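PDB 4L9P: CaaX farnesyltransferase alpha subunit Ram2 from Aspergillus fumigatus, which probably acts as the alpha subunit of a heterodimeric protein farnesyltransferase, which attaches an isoprenoid to proteins ending in a CaaX motif. Local coordinates for residues I28-L33 / S58-V63; L331-K335 / W346-I350; Q147-M151 / H179-D185; R94-F99 / H128-L132. The protein carries 1 engineered substitution. All blocks are in the same frame, centred on the assembly; numbering follows the deposited sequence. Where two conformers were deposited one is given.

Contact 1 of 4, residues I28-L33 / S58-V63; sequences IKPIEL and SYLRAV. With EDO (1,2-ethanediol), chain G.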
# COMPACT_ATOMS: atom_id res chain seq x y z
N ILE A 28 28.67 -21.95 23.57
CA ILE A 28 28.56 -20.65 22.90
C ILE A 28 28.15 -19.56 23.89
O ILE A 28 27.37 -19.81 24.77
CB ILE A 28 27.67 -20.74 21.65
CG1 ILE A 28 27.94 -19.55 20.71
CG2 ILE A 28 26.20 -20.86 22.02
CD1 ILE A 28 27.19 -19.67 19.35
N LYS A 29 28.77 -18.37 23.81
CA LYS A 29 28.47 -17.24 24.68
C LYS A 29 27.49 -16.30 24.00
O LYS A 29 27.75 -15.90 22.88
CB LYS A 29 29.73 -16.44 25.01
CG LYS A 29 30.64 -17.20 26.01
CD LYS A 29 32.00 -16.55 26.17
CE LYS A 29 33.01 -17.56 26.69
NZ LYS A 29 34.36 -16.93 26.88
N PRO A 30 26.44 -15.90 24.70
CA PRO A 30 25.42 -15.02 24.10
C PRO A 30 26.00 -13.63 23.91
O PRO A 30 26.97 -13.26 24.59
CB PRO A 30 24.30 -14.99 25.15
CG PRO A 30 25.00 -15.40 26.46
CD PRO A 30 26.08 -16.33 26.07
N ILE A 31 25.43 -12.88 22.97
CA ILE A 31 25.79 -11.49 22.75
C ILE A 31 24.68 -10.59 23.30
O ILE A 31 23.56 -10.59 22.79
CB ILE A 31 25.97 -11.18 21.26
CG1 ILE A 31 27.13 -11.98 20.67
CG2 ILE A 31 26.16 -9.64 21.04
CD1 ILE A 31 27.25 -11.72 19.17
N GLU A 32 25.01 -9.88 24.39
CA GLU A 32 24.12 -8.99 25.12
C GLU A 32 23.56 -7.89 24.22
O GLU A 32 24.25 -7.44 23.32
CB GLU A 32 24.95 -8.36 26.24
CG GLU A 32 24.18 -7.60 27.30
CD GLU A 32 25.05 -7.19 28.50
OE1 GLU A 32 26.30 -7.25 28.43
OE2 GLU A 32 24.46 -6.80 29.53
N LEU A 33 22.33 -7.44 24.49
CA LEU A 33 21.72 -6.33 23.75
C LEU A 33 22.45 -5.01 23.99
O LEU A 33 22.79 -4.64 25.12
CB LEU A 33 20.26 -6.16 24.17
CG LEU A 33 19.51 -4.94 23.64
CD1 LEU A 33 19.37 -5.01 22.13
CD2 LEU A 33 18.13 -4.85 24.31
N SER A 58 19.68 -12.92 22.68
CA SER A 58 21.12 -12.81 22.86
C SER A 58 21.85 -14.08 22.36
O SER A 58 22.93 -14.00 21.75
CB SER A 58 21.44 -12.47 24.32
OG SER A 58 20.80 -11.24 24.71
N TYR A 59 21.24 -15.24 22.57
CA TYR A 59 21.80 -16.48 21.97
C TYR A 59 21.63 -16.47 20.44
O TYR A 59 22.49 -16.94 19.72
CB TYR A 59 21.15 -17.76 22.61
CG TYR A 59 21.86 -18.11 23.90
CD1 TYR A 59 21.49 -17.53 25.10
CD2 TYR A 59 22.98 -18.91 23.86
CE1 TYR A 59 22.20 -17.83 26.30
CE2 TYR A 59 23.68 -19.17 25.03
CZ TYR A 59 23.27 -18.64 26.21
OH TYR A 59 23.95 -18.91 27.40
N LEU A 60 20.52 -15.90 19.93
CA LEU A 60 20.35 -15.85 18.49
C LEU A 60 21.45 -14.97 17.84
O LEU A 60 22.02 -15.32 16.78
CB LEU A 60 18.94 -15.30 18.15
CG LEU A 60 18.69 -15.38 16.63
CD1 LEU A 60 18.56 -16.82 16.15
CD2 LEU A 60 17.46 -14.55 16.19
N ARG A 61 21.76 -13.85 18.47
CA ARG A 61 22.83 -13.01 17.94
C ARG A 61 24.14 -13.83 17.84
O ARG A 61 24.84 -13.74 16.84
CB ARG A 61 23.09 -11.78 18.82
CG ARG A 61 22.13 -10.65 18.51
CD ARG A 61 22.54 -9.33 19.22
NE ARG A 61 22.10 -9.44 20.59
CZ ARG A 61 20.92 -9.08 21.08
NH1 ARG A 61 20.00 -8.42 20.36
NH2 ARG A 61 20.70 -9.34 22.34
N ALA A 62 24.43 -14.63 18.86
CA ALA A 62 25.66 -15.41 18.84
C ALA A 62 25.66 -16.48 17.76
O ALA A 62 26.67 -16.66 17.07
CB ALA A 62 25.88 -16.07 20.24
N VAL A 63 24.58 -17.25 17.63
CA VAL A 63 24.57 -18.28 16.60
C VAL A 63 24.64 -17.69 15.20
O VAL A 63 25.32 -18.24 14.33
CB VAL A 63 23.45 -19.35 16.76
CG1 VAL A 63 23.72 -20.19 17.99
CG2 VAL A 63 22.06 -18.74 16.83
C1 EDO G . 16.25 -7.97 22.00
O1 EDO G . 17.52 -8.52 21.64
C2 EDO G . 15.70 -7.14 20.87
O2 EDO G . 15.62 -7.89 19.64
O HOH W 1 26.03 -20.59 27.21
O HOH W 2 20.54 -8.92 26.55
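Arg61 reaches across to the extended loop 28-33 and grips the carbonyl of Ile31 side-on, with two nitrogens on one oxygen. Its NE lies 2.9 Å from Ile31 O in a nearly straight bond (164° at the hydrogen), and NH2 adds a second bond to the same oxygen at 3.2 Å. The oxygen sits in the guanidinium plane, an approach made possible by a bend in the arginine chain at chi3 (-79°). In the reverse sense, Ile31 N donates to Ser58 O at 3.0 Å. One residue back, Pro30 lies alongside Tyr59, and its CB stands over one face of the phenol ring, 3.8 Å from the centroid, in a CH-pi contact. Further along, Ile28 CD1 meets Val63 CG1 at 3.8 Å. Ala62 CB sits 3.2 Å from Lys29 O and also touches Ile28 CD1. A water links Ile28 O to Tyr59 OH, while another spans Leu33 N and Ser58 OG in the modelled conformer of the serine.

In that conformer Ser58 OG is also hydrogen-bonded to Leu54 O one turn earlier in the helix, and the ring of Tyr59 meets that of Trp25. Arg61 NH1 turns outward to His194 O of the beta subunit and to an ethanediol, probably from the crystallisation liquor. One guanidinium thus shares its N-H groups between the loop carbonyl and the partner chain, consistent with its joining the loop and helix 51-65 to the subunit interface.

Contact 2 of 4, residues L331-K335 / W346-I350; sequences LTLLK and WEYRI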
# COMPACT_ATOMS: atom_id res chain seq x y z
N LEU A 331 -23.66 10.24 -16.29
CA LEU A 331 -22.69 10.73 -15.32
C LEU A 331 -23.33 11.71 -14.32
O LEU A 331 -22.93 11.82 -13.16
CB LEU A 331 -21.51 11.34 -16.06
CG LEU A 331 -20.63 10.29 -16.78
CD1 LEU A 331 -19.81 11.00 -17.85
CD2 LEU A 331 -19.61 9.61 -15.80
N THR A 332 -24.33 12.46 -14.81
CA THR A 332 -25.10 13.33 -13.95
C THR A 332 -25.92 12.54 -12.91
O THR A 332 -25.98 12.94 -11.73
CB THR A 332 -25.99 14.23 -14.82
OG1 THR A 332 -25.14 15.02 -15.67
CG2 THR A 332 -26.77 15.15 -13.91
N LEU A 333 -26.51 11.42 -13.33
CA LEU A 333 -27.17 10.58 -12.34
C LEU A 333 -26.19 10.11 -11.25
O LEU A 333 -26.55 10.05 -10.08
CB LEU A 333 -27.82 9.36 -12.99
CG LEU A 333 -28.99 9.71 -13.91
CD1 LEU A 333 -29.50 8.48 -14.66
CD2 LEU A 333 -30.11 10.27 -13.08
N LEU A 334 -24.97 9.73 -11.65
CA LEU A 334 -23.96 9.28 -10.68
C LEU A 334 -23.59 10.44 -9.75
O LEU A 334 -23.53 10.24 -8.53
CB LEU A 334 -22.74 8.76 -11.42
CG LEU A 334 -22.98 7.38 -12.06
CD1 LEU A 334 -21.94 7.05 -13.12
CD2 LEU A 334 -22.96 6.22 -10.97
N LYS A 335 -23.33 11.62 -10.29
CA LYS A 335 -22.84 12.68 -9.47
C LYS A 335 -23.91 13.23 -8.53
O LYS A 335 -23.58 13.68 -7.43
CB LYS A 335 -22.16 13.76 -10.33
CG LYS A 335 -23.00 14.77 -10.85
CD LYS A 335 -22.18 15.81 -11.68
CE LYS A 335 -23.04 17.05 -11.89
NZ LYS A 335 -22.40 17.98 -12.76
N TRP A 346 -16.65 12.05 -11.87
CA TRP A 346 -17.72 12.06 -12.90
C TRP A 346 -17.67 13.38 -13.69
O TRP A 346 -17.87 13.35 -14.92
CB TRP A 346 -19.11 11.95 -12.29
CG TRP A 346 -19.25 10.73 -11.34
CD1 TRP A 346 -19.82 10.76 -10.10
CD2 TRP A 346 -18.88 9.33 -11.57
NE1 TRP A 346 -19.81 9.49 -9.52
CE2 TRP A 346 -19.27 8.60 -10.40
CE3 TRP A 346 -18.27 8.64 -12.63
CZ2 TRP A 346 -19.03 7.22 -10.27
CZ3 TRP A 346 -18.06 7.26 -12.50
CH2 TRP A 346 -18.41 6.58 -11.34
N GLU A 347 -17.37 14.51 -13.04
CA GLU A 347 -17.36 15.78 -13.77
C GLU A 347 -16.14 15.82 -14.70
O GLU A 347 -16.23 16.40 -15.78
CB GLU A 347 -17.42 16.99 -12.82
CG GLU A 347 -18.77 17.12 -12.11
CD GLU A 347 -18.91 18.32 -11.16
OE1 GLU A 347 -17.91 18.96 -10.77
OE2 GLU A 347 -20.05 18.59 -10.75
N TYR A 348 -15.03 15.21 -14.27
CA TYR A 348 -13.84 15.09 -15.16
C TYR A 348 -14.23 14.29 -16.43
O TYR A 348 -13.87 14.67 -17.56
CB TYR A 348 -12.68 14.42 -14.42
CG TYR A 348 -11.51 14.04 -15.26
CD1 TYR A 348 -10.61 15.01 -15.67
CD2 TYR A 348 -11.25 12.70 -15.61
CE1 TYR A 348 -9.48 14.69 -16.42
CE2 TYR A 348 -10.13 12.36 -16.38
CZ TYR A 348 -9.24 13.35 -16.77
OH TYR A 348 -8.13 13.04 -17.53
N ARG A 349 -14.98 13.19 -16.26
CA ARG A 349 -15.45 12.41 -17.40
C ARG A 349 -16.37 13.24 -18.28
O ARG A 349 -16.23 13.22 -19.49
CB ARG A 349 -16.16 11.12 -17.00
CG ARG A 349 -15.20 10.10 -16.34
CD ARG A 349 -14.27 9.45 -17.40
NE ARG A 349 -15.07 8.61 -18.29
CZ ARG A 349 -15.03 8.63 -19.62
NH1 ARG A 349 -14.24 9.51 -20.28
NH2 ARG A 349 -15.80 7.78 -20.32
N ILE A 350 -17.29 13.99 -17.67
CA ILE A 350 -18.17 14.90 -18.45
C ILE A 350 -17.32 15.90 -19.25
O ILE A 350 -17.60 16.14 -20.42
CB ILE A 350 -19.15 15.66 -17.53
CG1 ILE A 350 -20.16 14.65 -16.94
CG2 ILE A 350 -19.88 16.76 -18.32
CD1 ILE A 350 -21.05 15.18 -15.82
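Trp346 swings its indole across to Leu334 with CG beside the backbone N (chi1 -53°), while Lys335 sets its CG between its own N and carbonyl carbon (chi1 87°) and runs straight out from there towards Glu347. The indole receives Leu334 CB over one face, 3.6 Å from the centroid of the five-membered ring, so a methylene lies over the pyrrole part, off the indole's middle. Leu334 CD1 spreads over the six-membered part, 3.9 Å from Trp346 CZ3. The two side chains cross at about a right angle. Leu331 fills the next position: its CD2 comes within 3.6 Å of Trp346 CE3, and its CD1 packs on Arg349 CB at 3.7 Å. The Leu331 and Ile350 side chains slide past each other in opposite directions, with Leu331 CB 3.7 Å from Ile350 CG1.

At the outer margin, in the modelled conformer of Glu347, Lys335 NZ makes a salt bridge of 3.2 Å with Glu347 OE2, coming from the anti side of the carboxylate and out of its plane. Arg343 NE also binds that oxygen. The indole N-H is used in a hydrogen bond from Trp346 NE1 to Asp339 O in the turn, which, with Leu334 over the face, limits the ring's rotation. Arg349 turns away, its NH2 to Asp312 and Glu316 on helix 304-317 and its NH1 to Gln352. The two segments are the facing walls of an antiparallel helical hairpin, with axes 9.5 Å apart and running at 162°. Helices 323-338 and 343-362 thus close the C-terminal end of the all-helical alpha subunit.

Contact 3 of 4, residues Q147-M151 / H179-D185; sequences QDFLM and HPREIQD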
# COMPACT_ATOMS: atom_id res chain seq x y z
N GLN A 147 -3.99 -27.43 -0.88
CA GLN A 147 -5.17 -26.56 -1.19
C GLN A 147 -6.16 -26.57 -0.01
O GLN A 147 -6.71 -25.51 0.36
CB GLN A 147 -5.83 -27.01 -2.51
CG GLN A 147 -4.95 -26.70 -3.72
CD GLN A 147 -5.41 -27.44 -4.95
OE1 GLN A 147 -5.79 -28.62 -4.87
NE2 GLN A 147 -5.42 -26.76 -6.10
N ASP A 148 -6.34 -27.70 0.64
CA ASP A 148 -7.23 -27.74 1.80
C ASP A 148 -6.72 -26.86 2.95
O ASP A 148 -7.52 -26.24 3.64
CB ASP A 148 -7.36 -29.20 2.34
CG ASP A 148 -8.34 -30.02 1.54
OD1 ASP A 148 -8.86 -29.57 0.51
OD2 ASP A 148 -8.59 -31.16 1.94
N PHE A 149 -5.40 -26.83 3.17
CA PHE A 149 -4.90 -25.96 4.21
C PHE A 149 -5.22 -24.50 3.85
O PHE A 149 -5.61 -23.69 4.75
CB PHE A 149 -3.37 -26.08 4.42
CG PHE A 149 -2.93 -25.24 5.58
CD1 PHE A 149 -3.36 -25.58 6.86
CD2 PHE A 149 -2.21 -24.08 5.39
CE1 PHE A 149 -3.09 -24.75 7.94
CE2 PHE A 149 -1.87 -23.25 6.49
CZ PHE A 149 -2.34 -23.58 7.75
N LEU A 150 -5.03 -24.09 2.59
CA LEU A 150 -5.33 -22.71 2.24
C LEU A 150 -6.83 -22.46 2.50
O LEU A 150 -7.19 -21.35 2.98
CB LEU A 150 -5.01 -22.43 0.78
CG LEU A 150 -3.53 -22.70 0.48
CD1 LEU A 150 -3.27 -22.28 -0.97
CD2 LEU A 150 -2.58 -22.00 1.45
N MET A 151 -7.71 -23.43 2.24
CA MET A 151 -9.12 -23.22 2.55
C MET A 151 -9.42 -23.17 4.04
O MET A 151 -10.37 -22.48 4.43
CB MET A 151 -9.97 -24.30 1.89
CG MET A 151 -9.93 -24.20 0.34
SD MET A 151 -10.50 -22.61 -0.29
CE MET A 151 -12.27 -22.93 -0.37
N HIS A 179 -6.29 -26.41 -12.96
CA HIS A 179 -6.55 -27.46 -11.92
C HIS A 179 -7.96 -27.23 -11.35
O HIS A 179 -8.28 -26.12 -10.91
CB HIS A 179 -5.47 -27.34 -10.85
CG HIS A 179 -5.52 -28.38 -9.78
ND1 HIS A 179 -6.52 -28.48 -8.82
CD2 HIS A 179 -4.64 -29.39 -9.54
CE1 HIS A 179 -6.23 -29.51 -8.02
NE2 HIS A 179 -5.09 -30.06 -8.45
N PRO A 180 -8.82 -28.25 -11.25
CA PRO A 180 -10.22 -27.98 -10.96
C PRO A 180 -10.41 -27.48 -9.53
O PRO A 180 -11.41 -26.77 -9.31
CB PRO A 180 -10.92 -29.33 -11.13
CG PRO A 180 -9.83 -30.30 -11.30
CD PRO A 180 -8.59 -29.65 -11.74
N ARG A 181 -9.50 -27.78 -8.61
CA ARG A 181 -9.71 -27.24 -7.23
C ARG A 181 -9.50 -25.74 -7.18
O ARG A 181 -10.03 -25.09 -6.29
CB ARG A 181 -8.83 -27.90 -6.19
CG ARG A 181 -9.42 -29.23 -5.69
CD ARG A 181 -10.69 -28.99 -4.82
NE ARG A 181 -10.32 -28.14 -3.68
CZ ARG A 181 -9.64 -28.52 -2.59
NH1 ARG A 181 -9.25 -29.81 -2.41
NH2 ARG A 181 -9.31 -27.65 -1.68
N GLU A 182 -8.73 -25.19 -8.12
CA GLU A 182 -8.52 -23.73 -8.06
C GLU A 182 -9.83 -23.04 -8.39
O GLU A 182 -10.27 -22.14 -7.64
CB GLU A 182 -7.41 -23.31 -9.03
CG GLU A 182 -6.00 -23.71 -8.53
CD GLU A 182 -5.69 -23.18 -7.14
OE1 GLU A 182 -5.93 -21.96 -6.93
OE2 GLU A 182 -5.26 -23.92 -6.24
N ILE A 183 -10.48 -23.40 -9.48
CA ILE A 183 -11.77 -22.82 -9.80
C ILE A 183 -12.83 -23.23 -8.79
O ILE A 183 -13.67 -22.39 -8.41
CB ILE A 183 -12.16 -23.08 -11.26
CG1 ILE A 183 -13.21 -22.12 -11.71
CG2 ILE A 183 -12.54 -24.57 -11.53
CD1 ILE A 183 -12.56 -20.64 -11.93
N GLN A 184 -12.83 -24.49 -8.34
CA GLN A 184 -13.86 -24.89 -7.39
C GLN A 184 -13.73 -24.12 -6.09
O GLN A 184 -14.77 -23.72 -5.49
CB GLN A 184 -13.71 -26.39 -7.10
CG GLN A 184 -14.61 -26.90 -5.97
CD GLN A 184 -14.37 -28.39 -5.74
OE1 GLN A 184 -14.22 -29.18 -6.71
NE2 GLN A 184 -14.23 -28.77 -4.47
N ASP A 185 -12.50 -23.88 -5.62
CA ASP A 185 -12.35 -23.15 -4.34
C ASP A 185 -12.76 -21.67 -4.52
O ASP A 185 -13.41 -21.13 -3.63
CB ASP A 185 -10.90 -23.28 -3.83
CG ASP A 185 -10.60 -24.67 -3.31
OD1 ASP A 185 -11.50 -25.57 -3.28
OD2 ASP A 185 -9.43 -24.88 -2.93
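Arg181 joins Asp148 and Asp185 in a salt-bridge network between two near-parallel helices, which belong to successive prenyltransferase alpha-subunit repeats of the TPR clan. Its guanidinium is held on two sides. Arg181 NH2 and NH1 converge end-on upon Asp148 OD1, at 2.9 Å and 3.0 Å, so that one oxygen takes both. Side-on, Arg181 NE gives a 2.9 Å bond to Asp185 OD1 and Arg181 NH2 one of 3.0 Å to Asp185 OD2, so all its N-H-bearing atoms are engaged; chi2 and chi3 are both bent (-70° and -59°), which turns the group between Asp148 and Asp185. The flat face is packed too: Gln147 CB lies above it, 3.6 Å from Arg181 NH2.

Gln147 then crosses to Glu182, its NE2 donating to Glu182 OE2 at 2.8 Å on the anti side of the carboxylate and close to the amide plane. That same oxygen, and Asp185 OD2, also form salt bridges with Arg167 of helix 161-174, while Glu182 OE1 is bonded to His202; the buried acids are therefore satisfied from several directions, which would be expected to stabilise their negative charge. At the helix start His179 is the N-cap, and its ND1 accepts from Arg181 N at 3.1 Å. Met151, bent at chi2 and chi3, packs on Asp185, with Met151 SD 3.6 Å from Asp185 CB.

Contact 4 of 4, residues R94-F99 / H128-L132; sequences RAKILF and HRQVL. With EDO (1,2-ethanediol), chain I.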
# COMPACT_ATOMS: atom_id res chain seq x y z
N ARG A 94 16.10 -19.35 10.14
CA ARG A 94 15.50 -20.68 10.22
C ARG A 94 15.54 -21.37 8.87
O ARG A 94 15.91 -22.54 8.80
CB ARG A 94 14.05 -20.60 10.77
CG ARG A 94 13.37 -21.93 10.85
CD ARG A 94 11.97 -21.82 11.49
NE ARG A 94 11.37 -23.15 11.63
CZ ARG A 94 11.47 -23.89 12.73
NH1 ARG A 94 12.17 -23.43 13.76
NH2 ARG A 94 10.89 -25.09 12.76
N ALA A 95 15.14 -20.67 7.79
CA ALA A 95 15.14 -21.34 6.52
C ALA A 95 16.55 -21.76 6.10
O ALA A 95 16.73 -22.84 5.52
CB ALA A 95 14.52 -20.43 5.42
N LYS A 96 17.54 -20.91 6.37
CA LYS A 96 18.94 -21.30 6.08
C LYS A 96 19.29 -22.60 6.78
O LYS A 96 19.86 -23.50 6.15
CB LYS A 96 19.90 -20.23 6.55
CG LYS A 96 19.89 -18.97 5.72
CD LYS A 96 20.96 -18.03 6.32
CE LYS A 96 21.13 -16.75 5.52
NZ LYS A 96 22.27 -15.99 6.13
N ILE A 97 18.93 -22.72 8.06
CA ILE A 97 19.28 -23.94 8.82
C ILE A 97 18.56 -25.16 8.23
O ILE A 97 19.15 -26.20 8.03
CB ILE A 97 18.87 -23.81 10.29
CG1 ILE A 97 19.61 -22.65 10.96
CG2 ILE A 97 19.15 -25.15 11.02
CD1 ILE A 97 19.02 -22.23 12.31
N LEU A 98 17.28 -25.06 7.91
CA LEU A 98 16.52 -26.18 7.39
C LEU A 98 17.17 -26.71 6.13
O LEU A 98 17.31 -27.91 5.99
CB LEU A 98 15.09 -25.72 7.05
CG LEU A 98 14.24 -25.39 8.26
CD1 LEU A 98 12.97 -24.62 7.77
CD2 LEU A 98 13.81 -26.67 8.97
N PHE A 99 17.54 -25.83 5.20
CA PHE A 99 18.20 -26.30 3.99
C PHE A 99 19.61 -26.85 4.27
O PHE A 99 19.97 -27.94 3.76
CB PHE A 99 18.18 -25.20 2.96
CG PHE A 99 16.85 -25.05 2.32
CD1 PHE A 99 16.40 -25.98 1.36
CD2 PHE A 99 16.02 -23.99 2.64
CE1 PHE A 99 15.13 -25.84 0.75
CE2 PHE A 99 14.78 -23.84 2.03
CZ PHE A 99 14.34 -24.76 1.10
N HIS A 128 7.81 -17.59 4.21
CA HIS A 128 8.56 -18.80 4.58
C HIS A 128 7.93 -19.98 3.86
O HIS A 128 8.64 -20.87 3.36
CB HIS A 128 8.48 -18.98 6.09
CG HIS A 128 9.34 -20.08 6.60
ND1 HIS A 128 10.72 -19.99 6.63
CD2 HIS A 128 9.01 -21.24 7.21
CE1 HIS A 128 11.21 -21.09 7.20
NE2 HIS A 128 10.20 -21.88 7.57
N ARG A 129 6.61 -20.03 3.77
CA ARG A 129 5.94 -21.15 3.09
C ARG A 129 6.40 -21.21 1.62
O ARG A 129 6.67 -22.30 1.08
CB ARG A 129 4.42 -21.01 3.16
CG ARG A 129 3.72 -22.33 2.80
CD ARG A 129 2.19 -22.16 2.89
NE ARG A 129 1.54 -23.48 2.97
CZ ARG A 129 1.33 -24.15 4.10
NH1 ARG A 129 1.63 -23.59 5.29
NH2 ARG A 129 0.84 -25.41 4.03
N GLN A 130 6.48 -20.06 0.97
CA GLN A 130 6.90 -20.01 -0.43
C GLN A 130 8.39 -20.43 -0.59
O GLN A 130 8.74 -21.20 -1.51
CB GLN A 130 6.74 -18.57 -0.93
CG GLN A 130 7.21 -18.37 -2.38
CD GLN A 130 6.93 -16.93 -2.88
OE1 GLN A 130 5.93 -16.26 -2.47
NE2 GLN A 130 7.83 -16.42 -3.70
N VAL A 131 9.22 -20.03 0.36
CA VAL A 131 10.65 -20.43 0.36
C VAL A 131 10.73 -21.96 0.42
O VAL A 131 11.49 -22.56 -0.35
CB VAL A 131 11.39 -19.75 1.56
CG1 VAL A 131 12.81 -20.33 1.74
CG2 VAL A 131 11.46 -18.25 1.28
N LEU A 132 9.97 -22.59 1.30
CA LEU A 132 10.04 -24.03 1.43
C LEU A 132 9.44 -24.74 0.25
O LEU A 132 10.06 -25.65 -0.34
CB LEU A 132 9.26 -24.47 2.66
CG LEU A 132 9.70 -23.93 4.03
CD1 LEU A 132 8.63 -24.34 5.09
CD2 LEU A 132 11.07 -24.41 4.37
C1 EDO I . 12.24 -18.48 -3.02
O1 EDO I . 12.69 -17.13 -2.97
C2 EDO I . 10.73 -18.43 -3.13
O2 EDO I . 10.32 -17.56 -4.19
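Ala95 and His128, with CA atoms 7.3 Å apart, are the nearest CA pair of segments 94-99 and 128-132, which run almost parallel, their axes 11.0 Å apart and inclined at 22°. Between them His128 presents the edge of its imidazole: Ala95 CB stands 3.8 Å from His128 CE1, and Leu98 CD1 lies near the ring plane, 3.9 Å from His128 NE2. CG anti to the backbone N (chi1 -173°) directs the ring toward helix 88-100. Its NE2 is bonded to Glu108 OE2 on helix 105-118, and that glutamate also forms a salt bridge with Arg94, so one acid on a third helix serves both basic side chains.

This is the stacking of neighbouring repeats in a TPR-like solenoid, where equivalent helices lie side by side while the helix that links them, 105-118, runs behind. The His128 ring also meets that of Trp91; next to it the contacts across the helices are aliphatic. Leu98 CD1 meets Leu132 CD2 at 3.9 Å, and Val131 CG1 approaches Ala95 CB at 4.1 Å. Phe99 closes the far end with CE2 4.0 Å from Val131 CG1, its ring edge turned to Val131 O.

In the fold
The four contacts mark successive points along an elongated helical chain, crystallised with an isoprenoid analogue and a CaaX peptide. Contact 1 sits at the N-terminal end and contact 2 at the C-terminal end, on opposite sides of the chain's centre, with their own centres 63 Å apart. Contacts 4 and 3 lie between them. They touch directly, Phe149 CD2 resting 3.6 Å from Arg129 NH2 where helices 123-133 and 146-156 follow each other. Contact 4 lies about 6 Å, nearest atoms, from contact 1. Contacts 1 and 2 meet the beta subunit, while the segments of contacts 3 and 4 touch no other chain.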